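Local coordinates for melanin biosynthesis protein TyrA, putative (Shewanella oneidensis, PDB 2IIZ), which binds heme b and probably acts as a dye-decolorizing (DyP-type) peroxidase, at residues L12-A16 with I241-S245; M89-R94 with M275-D279; P97-Y101 with A293-F299. All blocks are in the same frame, centred on the assembly; numbering follows the deposited sequence.

Contact 1 of 3, residues L12-A16 with I241-S245. With HEM (protoporphyrin IX containing Fe), chain C.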
# COMPACT_ATOMS: atom_id res chain seq x y z
N LEU A 12 -1.69 22.44 7.81
CA LEU A 12 -0.94 21.84 8.90
C LEU A 12 0.01 20.75 8.44
O LEU A 12 0.97 20.44 9.14
CB LEU A 12 -1.91 21.28 9.95
CG LEU A 12 -2.85 22.29 10.60
CD1 LEU A 12 -3.73 21.60 11.63
CD2 LEU A 12 -2.06 23.42 11.25
N GLY A 13 -0.24 20.17 7.27
CA GLY A 13 0.56 19.04 6.80
C GLY A 13 1.88 19.46 6.16
O GLY A 13 2.70 18.63 5.85
N VAL A 14 2.07 20.76 5.96
CA VAL A 14 3.25 21.24 5.23
C VAL A 14 4.49 21.06 6.06
O VAL A 14 5.51 20.58 5.55
CB VAL A 14 3.16 22.72 4.87
CG1 VAL A 14 4.44 23.16 4.15
CG2 VAL A 14 1.95 22.98 3.96
N CYS A 15 4.39 21.46 7.33
CA CYS A 15 5.49 21.39 8.28
C CYS A 15 5.36 20.23 9.28
O CYS A 15 6.15 20.13 10.22
CB CYS A 15 5.58 22.69 9.07
SG CYS A 15 5.97 24.15 8.11
N ALA A 16 4.39 19.35 9.08
CA ALA A 16 4.13 18.32 10.09
C ALA A 16 5.36 17.49 10.35
O ALA A 16 6.17 17.26 9.44
CB ALA A 16 2.98 17.42 9.65
N ILE A 241 15.85 23.68 2.83
CA ILE A 241 14.49 23.29 2.51
C ILE A 241 13.96 22.38 3.62
O ILE A 241 14.75 21.82 4.41
CB ILE A 241 14.37 22.55 1.17
CG1 ILE A 241 15.32 21.36 1.11
CG2 ILE A 241 14.64 23.50 0.00
CD1 ILE A 241 14.78 20.23 0.25
N LEU A 242 12.65 22.22 3.68
CA LEU A 242 12.06 21.27 4.60
C LEU A 242 11.51 20.12 3.79
O LEU A 242 10.52 20.24 3.10
CB LEU A 242 10.97 21.90 5.47
CG LEU A 242 10.25 20.89 6.38
CD1 LEU A 242 11.09 20.53 7.60
CD2 LEU A 242 8.90 21.41 6.78
N ARG A 243 12.18 18.99 3.88
CA ARG A 243 11.75 17.82 3.13
C ARG A 243 10.73 17.05 3.91
O ARG A 243 10.78 16.99 5.14
CB ARG A 243 12.92 16.90 2.88
CG ARG A 243 13.92 17.43 1.91
CD ARG A 243 15.20 16.64 2.07
NE ARG A 243 15.90 17.04 3.30
CZ ARG A 243 16.66 16.25 4.05
NH1 ARG A 243 16.86 14.97 3.72
NH2 ARG A 243 17.23 16.75 5.13
N GLN A 244 9.80 16.45 3.18
CA GLN A 244 8.74 15.65 3.75
C GLN A 244 8.68 14.30 3.06
O GLN A 244 7.60 13.73 3.00
CB GLN A 244 7.41 16.38 3.56
CG GLN A 244 7.22 17.64 4.42
CD GLN A 244 6.95 17.35 5.89
OE1 GLN A 244 6.98 16.21 6.33
NE2 GLN A 244 6.68 18.41 6.65
N SER A 245 9.81 13.81 2.55
CA SER A 245 9.83 12.62 1.70
C SER A 245 9.60 11.35 2.48
O SER A 245 9.85 11.32 3.69
CB SER A 245 11.17 12.45 1.01
OG SER A 245 11.68 13.68 0.61
CHA HEM C . 20.27 14.80 3.02
CHB HEM C . 18.68 10.78 0.89
CHC HEM C . 17.10 13.31 -2.85
CHD HEM C . 18.16 17.36 -0.52
C1A HEM C . 20.01 13.48 2.76
C2A HEM C . 20.41 12.36 3.58
C3A HEM C . 19.96 11.25 2.97
C4A HEM C . 19.27 11.65 1.77
CMA HEM C . 20.12 9.79 3.43
CAA HEM C . 21.20 12.47 4.91
CBA HEM C . 20.27 12.58 6.13
CGA HEM C . 19.71 13.98 6.27
O1A HEM C . 18.50 14.20 5.98
O2A HEM C . 20.48 14.90 6.66
C1B HEM C . 18.14 11.12 -0.31
C2B HEM C . 17.60 10.18 -1.27
C3B HEM C . 17.16 10.89 -2.31
C4B HEM C . 17.41 12.29 -2.02
CMB HEM C . 17.58 8.66 -1.04
CAB HEM C . 16.49 10.42 -3.61
CBB HEM C . 16.84 9.27 -4.18
C1C HEM C . 17.28 14.62 -2.54
C2C HEM C . 16.97 15.71 -3.43
C3C HEM C . 17.26 16.84 -2.79
C4C HEM C . 17.76 16.48 -1.47
CMC HEM C . 16.41 15.50 -4.85
CAC HEM C . 17.13 18.30 -3.29
CBC HEM C . 16.69 18.65 -4.51
C1D HEM C . 18.80 17.06 0.66
C2D HEM C . 19.20 18.03 1.64
C3D HEM C . 19.86 17.23 2.74
C4D HEM C . 19.79 15.86 2.31
CMD HEM C . 19.01 19.56 1.56
CAD HEM C . 20.49 17.75 4.05
CBD HEM C . 21.99 17.88 3.82
CGD HEM C . 22.67 18.66 4.92
O1D HEM C . 23.38 18.01 5.75
O2D HEM C . 22.50 19.91 4.96
NA HEM C . 19.31 13.02 1.65
NB HEM C . 18.00 12.41 -0.80
NC HEM C . 17.76 15.11 -1.35
ND HEM C . 19.16 15.79 1.08
FE HEM C . 18.74 14.04 0.06
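Gln-244 reaches out from its strand with a side chain bent at chi2 (-74°), and its single amide nitrogen joins two carbonyls of the 12-16 loop. NE2 donates to Ala-16 O at 3.1 Å, a bond lying in the amide plane and on a lone pair of the carbonyl. The shorter bond, 2.7 Å from NE2 to Val-14 O, is less regular: its N-H...O angle is 141° and the donor stands above the carbonyl plane. Because OE1 is hydrogen-bonded to Arg-108, both ends of the amide are engaged and its flip is fixed. With an alanine in its place, the Val-14 and Ala-16 carbonyls would probably lose their shared donor, weakening the tie between loop and strand. Beside these bonds Leu-242 CD2 packs closely on Val-14 O and Cys-15 CA, both at 3.7 Å. The looser, partly exposed flank is at the Cys-15 side chain, whose SG comes only to 4.2 Å from Leu-242 CD2 and turns instead to helix 160-166. Between Leu-242 and Gln-244, Arg-243 points to the other side of the strand, where NH1 (2.9 Å) and NH2 both donate to heme propionate oxygen O1A, and one guanidinium face lies over the porphyrin edge at C3D. Such alternation, one strand face holding a loop and the other a propionate, belongs here to the heme pocket of the C-terminal ferredoxin-like half of the DyP-type fold.

Contact 2 of 3, residues M89-R94 with M275-D279; sequences MQEGNR and MVFGD. With HEM (protoporphyrin IX containing Fe), chain C.
Arg-94 and Val-276 make the closest backbone approach, 6.0 Å between their CA atoms, where a type II' turn from Glu-91 to Arg-94 meets the C-terminal end of a helix. The side chain of Arg-94 spans this gap: bent at chi3 (-60°), it brings NE to Val-276 O at 2.8 Å, in the carbonyl plane and on a lone pair. NH2 adds a weak bond to the same oxygen, so the guanidinium holds a carbonyl near the helix end. NH2 also forms a salt bridge with Glu-91 OE1 at 3.1 Å, which lies in plane at the guanidinium edge, while Glu-91 O sits over one of its faces. The turn thus fixes the rotation of the group that it offers to the helix.

Val-276 is the buried centre of the contact. Its CG1 packs on Glu-91 N at 3.6 Å and also lies over one face of the Phe-277 ring, offset toward the rim. The edge of that ring is lined by the other strand residues: Met-89, a selenomethionine, brings CB to 3.8 Å from CE2, with SE at the edge in a Met-aromatic contact. Farther round the rim, Glu-91 OE2 approaches CD1 at 3.6 Å, the carboxylate turned 71° from the ring plane.

Met-275, one residue before Val-276, instead reaches the heme, with SE 3.6 Å from HEM C2C, and it also touches the axial ligand His-225. The two-stranded hairpin 89-91/94-96 packs against the end of helix 266-276, Met-89 also touching Leu-272 and His-273, while the helix end lies between that hairpin and the heme with helix 225-228.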
# COMPACT_ATOMS: atom_id res chain seq x y z
N MSE A 89 15.91 19.22 -15.85
CA MSE A 89 17.32 19.20 -16.20
C MSE A 89 17.87 17.78 -16.38
O MSE A 89 17.28 16.81 -15.91
CB MSE A 89 18.14 20.02 -15.20
CG MSE A 89 17.84 19.75 -13.74
SE MSE A 89 18.93 20.85 -12.56
CE MSE A 89 17.67 22.27 -12.14
N GLN A 90 19.00 17.70 -17.06
CA GLN A 90 19.56 16.44 -17.52
C GLN A 90 21.04 16.57 -17.89
O GLN A 90 21.41 17.50 -18.62
CB GLN A 90 18.77 15.95 -18.74
CG GLN A 90 19.45 14.86 -19.56
CD GLN A 90 18.51 14.26 -20.59
OE1 GLN A 90 18.12 14.93 -21.55
NE2 GLN A 90 18.14 12.98 -20.40
N GLU A 91 21.86 15.65 -17.39
CA GLU A 91 23.22 15.46 -17.93
C GLU A 91 23.59 13.98 -17.85
O GLU A 91 23.42 13.36 -16.80
CB GLU A 91 24.24 16.32 -17.17
CG GLU A 91 25.62 16.32 -17.79
CD GLU A 91 26.51 17.45 -17.26
OE1 GLU A 91 26.98 17.37 -16.10
OE2 GLU A 91 26.72 18.43 -18.03
N GLY A 92 24.08 13.43 -18.96
CA GLY A 92 24.29 11.99 -19.06
C GLY A 92 23.04 11.20 -18.73
O GLY A 92 21.95 11.54 -19.20
N ASN A 93 23.19 10.14 -17.94
CA ASN A 93 22.05 9.36 -17.43
C ASN A 93 21.32 10.05 -16.28
O ASN A 93 20.37 9.49 -15.73
CB ASN A 93 22.51 7.97 -16.92
CG ASN A 93 22.99 7.05 -18.02
OD1 ASN A 93 22.63 7.23 -19.19
ND2 ASN A 93 23.81 6.06 -17.65
N ARG A 94 21.75 11.23 -15.89
CA ARG A 94 21.16 11.90 -14.73
C ARG A 94 20.06 12.82 -15.23
O ARG A 94 20.32 13.96 -15.62
CB ARG A 94 22.21 12.67 -13.94
CG ARG A 94 23.37 11.80 -13.44
CD ARG A 94 24.39 12.61 -12.65
NE ARG A 94 24.97 13.68 -13.47
CZ ARG A 94 25.93 13.49 -14.36
NH1 ARG A 94 26.43 12.27 -14.57
NH2 ARG A 94 26.40 14.53 -15.06
N MSE A 275 23.25 18.69 -7.79
CA MSE A 275 23.24 17.23 -7.87
C MSE A 275 23.48 16.71 -9.28
O MSE A 275 24.31 15.82 -9.48
CB MSE A 275 21.90 16.65 -7.39
CG MSE A 275 21.55 16.95 -5.95
SE MSE A 275 19.91 16.11 -5.42
CE MSE A 275 19.97 14.52 -6.34
N VAL A 276 22.76 17.24 -10.26
CA VAL A 276 22.86 16.76 -11.65
C VAL A 276 24.17 17.19 -12.32
O VAL A 276 24.92 16.37 -12.86
CB VAL A 276 21.67 17.28 -12.52
CG1 VAL A 276 21.94 17.04 -14.03
CG2 VAL A 276 20.38 16.61 -12.09
N PHE A 277 24.41 18.50 -12.28
CA PHE A 277 25.55 19.10 -12.96
C PHE A 277 26.82 19.18 -12.12
O PHE A 277 27.91 19.27 -12.67
CB PHE A 277 25.13 20.48 -13.43
CG PHE A 277 24.13 20.44 -14.53
CD1 PHE A 277 24.55 20.22 -15.84
CD2 PHE A 277 22.79 20.60 -14.28
CE1 PHE A 277 23.62 20.17 -16.88
CE2 PHE A 277 21.86 20.56 -15.31
CZ PHE A 277 22.27 20.34 -16.61
N GLY A 278 26.70 19.15 -10.80
CA GLY A 278 27.86 19.05 -9.93
C GLY A 278 28.50 20.39 -9.63
O GLY A 278 27.94 21.46 -9.92
N ASP A 279 29.68 20.32 -9.03
CA ASP A 279 30.32 21.49 -8.44
C ASP A 279 31.00 22.46 -9.39
O ASP A 279 31.33 23.56 -8.97
CB ASP A 279 31.33 21.06 -7.39
CG ASP A 279 32.56 20.43 -7.98
OD1 ASP A 279 32.62 20.20 -9.21
OD2 ASP A 279 33.49 20.15 -7.19
CHA HEM C . 20.27 14.80 3.02
CHB HEM C . 18.68 10.78 0.89
CHC HEM C . 17.10 13.31 -2.85
CHD HEM C . 18.16 17.36 -0.52
C1A HEM C . 20.01 13.48 2.76
C2A HEM C . 20.41 12.36 3.58
C3A HEM C . 19.96 11.25 2.97
C4A HEM C . 19.27 11.65 1.77
CMA HEM C . 20.12 9.79 3.43
CAA HEM C . 21.20 12.47 4.91
CBA HEM C . 20.27 12.58 6.13
CGA HEM C . 19.71 13.98 6.27
O1A HEM C . 18.50 14.20 5.98
O2A HEM C . 20.48 14.90 6.66
C1B HEM C . 18.14 11.12 -0.31
C2B HEM C . 17.60 10.18 -1.27
C3B HEM C . 17.16 10.89 -2.31
C4B HEM C . 17.41 12.29 -2.02
CMB HEM C . 17.58 8.66 -1.04
CAB HEM C . 16.49 10.42 -3.61
CBB HEM C . 16.84 9.27 -4.18
C1C HEM C . 17.28 14.62 -2.54
C2C HEM C . 16.97 15.71 -3.43
C3C HEM C . 17.26 16.84 -2.79
C4C HEM C . 17.76 16.48 -1.47
CMC HEM C . 16.41 15.50 -4.85
CAC HEM C . 17.13 18.30 -3.29
CBC HEM C . 16.69 18.65 -4.51
C1D HEM C . 18.80 17.06 0.66
C2D HEM C . 19.20 18.03 1.64
C3D HEM C . 19.86 17.23 2.74
C4D HEM C . 19.79 15.86 2.31
CMD HEM C . 19.01 19.56 1.56
CAD HEM C . 20.49 17.75 4.05
CBD HEM C . 21.99 17.88 3.82
CGD HEM C . 22.67 18.66 4.92
O1D HEM C . 23.38 18.01 5.75
O2D HEM C . 22.50 19.91 4.96
NA HEM C . 19.31 13.02 1.65
NB HEM C . 18.00 12.41 -0.80
NC HEM C . 17.76 15.11 -1.35
ND HEM C . 19.16 15.79 1.08
FE HEM C . 18.74 14.04 0.06

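Contact 3 of 3, residues P97-Y101 with A293-F299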
# COMPACT_ATOMS: atom_id res chain seq x y z
N PRO A 97 13.16 14.83 -15.13
CA PRO A 97 12.11 15.24 -16.05
C PRO A 97 11.03 16.08 -15.34
O PRO A 97 10.93 16.05 -14.10
CB PRO A 97 11.54 13.91 -16.56
CG PRO A 97 11.74 12.97 -15.46
CD PRO A 97 12.98 13.43 -14.70
N ALA A 98 10.24 16.80 -16.12
CA ALA A 98 9.12 17.57 -15.64
C ALA A 98 7.86 16.90 -16.13
O ALA A 98 7.72 16.61 -17.32
CB ALA A 98 9.19 19.00 -16.16
N ILE A 99 6.95 16.66 -15.20
CA ILE A 99 5.63 16.09 -15.45
C ILE A 99 4.73 16.74 -14.42
O ILE A 99 4.79 16.40 -13.23
CB ILE A 99 5.64 14.55 -15.28
CG1 ILE A 99 6.58 13.90 -16.30
CG2 ILE A 99 4.24 13.99 -15.46
CD1 ILE A 99 6.75 12.37 -16.15
N GLU A 100 3.90 17.67 -14.86
CA GLU A 100 3.13 18.50 -13.98
C GLU A 100 1.73 17.95 -13.86
O GLU A 100 1.23 17.32 -14.82
CB GLU A 100 3.05 19.92 -14.52
CG GLU A 100 4.40 20.52 -14.94
CD GLU A 100 5.21 21.08 -13.80
OE1 GLU A 100 4.84 20.91 -12.62
OE2 GLU A 100 6.24 21.70 -14.11
N TYR A 101 1.11 18.18 -12.69
CA TYR A 101 -0.27 17.79 -12.39
C TYR A 101 -1.01 19.01 -11.85
O TYR A 101 -0.40 19.84 -11.18
CB TYR A 101 -0.33 16.66 -11.35
CG TYR A 101 0.49 15.45 -11.74
CD1 TYR A 101 -0.02 14.49 -12.62
CD2 TYR A 101 1.78 15.26 -11.23
CE1 TYR A 101 0.73 13.38 -12.98
CE2 TYR A 101 2.54 14.15 -11.59
CZ TYR A 101 2.01 13.22 -12.46
OH TYR A 101 2.75 12.11 -12.82
N ALA A 293 14.78 9.61 -11.24
CA ALA A 293 13.59 10.46 -11.02
C ALA A 293 12.61 10.31 -12.20
O ALA A 293 12.89 10.77 -13.31
CB ALA A 293 13.99 11.92 -10.84
N LEU A 294 11.48 9.66 -11.95
CA LEU A 294 10.49 9.40 -13.00
C LEU A 294 9.53 10.57 -13.24
O LEU A 294 8.95 10.67 -14.32
CB LEU A 294 9.69 8.15 -12.66
CG LEU A 294 10.50 6.86 -12.50
CD1 LEU A 294 9.56 5.66 -12.30
CD2 LEU A 294 11.40 6.62 -13.71
N THR A 295 9.36 11.43 -12.23
CA THR A 295 8.46 12.59 -12.36
C THR A 295 9.10 13.83 -11.77
O THR A 295 10.05 13.72 -11.00
CB THR A 295 7.11 12.35 -11.65
OG1 THR A 295 7.31 12.29 -10.23
CG2 THR A 295 6.47 11.05 -12.16
N GLY A 296 8.58 15.00 -12.13
CA GLY A 296 9.06 16.26 -11.56
C GLY A 296 8.00 17.34 -11.65
O GLY A 296 7.73 17.84 -12.74
N SER A 297 7.41 17.70 -10.51
CA SER A 297 6.21 18.54 -10.46
C SER A 297 6.41 19.73 -9.53
O SER A 297 6.90 19.56 -8.41
CB SER A 297 5.02 17.73 -9.92
OG SER A 297 4.84 16.48 -10.58
N SER A 298 6.04 20.93 -10.00
CA SER A 298 6.01 22.13 -9.17
C SER A 298 4.57 22.46 -8.75
O SER A 298 3.66 22.40 -9.59
CB SER A 298 6.62 23.33 -9.91
OG SER A 298 6.93 24.39 -9.02
N PHE A 299 4.38 22.79 -7.47
CA PHE A 299 3.08 23.16 -6.92
C PHE A 299 3.22 24.37 -5.98
O PHE A 299 4.33 24.73 -5.57
CB PHE A 299 2.45 22.04 -6.08
CG PHE A 299 2.35 20.70 -6.75
CD1 PHE A 299 1.26 20.38 -7.55
CD2 PHE A 299 3.34 19.75 -6.57
CE1 PHE A 299 1.16 19.14 -8.17
CE2 PHE A 299 3.25 18.50 -7.18
CZ PHE A 299 2.15 18.19 -7.98
O HOH W 1 12.26 15.03 -11.76
O HOH W 2 2.30 20.62 -11.25
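The Tyr-101 ring meets the strand at its edge, where Ser-297 OG lies near the ring plane, 3.4 Å from CD2, and Phe-299 CZ also approaches; its OH comes near Thr-295 CG2, 3.9 Å away, the two side chains crossing at about a right angle. The Phe-299 ring in turn approaches the Tyr-101 carbonyl, CE1 lying 3.5 Å from O in an oblique pose, and meets the Phe-104 ring elsewhere. The Ser-297 hydroxyl is held by a hydrogen bond: OG, placed anti to its own carbonyl carbon (chi1 -50°), donates to Ile-99 O at 2.7 Å, almost in line with the C=O bond. The Ile-99 amide returns a bond to Gly-296 O at 2.8 Å, from above the carbonyl plane.

Glu-100 folds back at chi2 (-81°), and OE1 accepts the Ser-298 amide through its syn lone pair at 2.9 Å; OE2 is held by the backbone of Phe-86. Both carboxylate oxygens are thereby tied to main-chain amides. At the other end, Gly-296, with no side chain, lets the Pro-97 carbonyl lie directly against its CA, O and CA 3.2 Å apart in a CA-H...O contact. Water bridges Pro-97 O and Thr-295 O, and a second water lies within hydrogen-bonding distance of Tyr-101 O and Ser-298 O.

A segment without regular strand structure is thus joined to strand 291-301 by one backbone-to-backbone bond, two bonds between a side chain and the main chain (Ser-297 OG and Glu-100 OE1), and a bridging water, so the join is largely polar and uses main-chain groups.

Overall arrangement
From the N terminus, the loop 12-16 comes first and contact 1 closes a long excursion by returning to strand 238-249 beside the heme. Contact 2 closes the chain between 94 and 275, joining a hairpin strand to helix 266-276, and contact 3 closes that between 101 and 293, on strand 291-301. All three cross one another, since their first segments follow in the same order as their second ones. Contacts 2 and 3 tie consecutive parts of the N-terminal family region to consecutive parts of the C-terminal one. Contacts 1 and 3 reach the same antiparallel sheet, their centres about 18 Å apart, whereas contacts 1 and 2 both touch the heme.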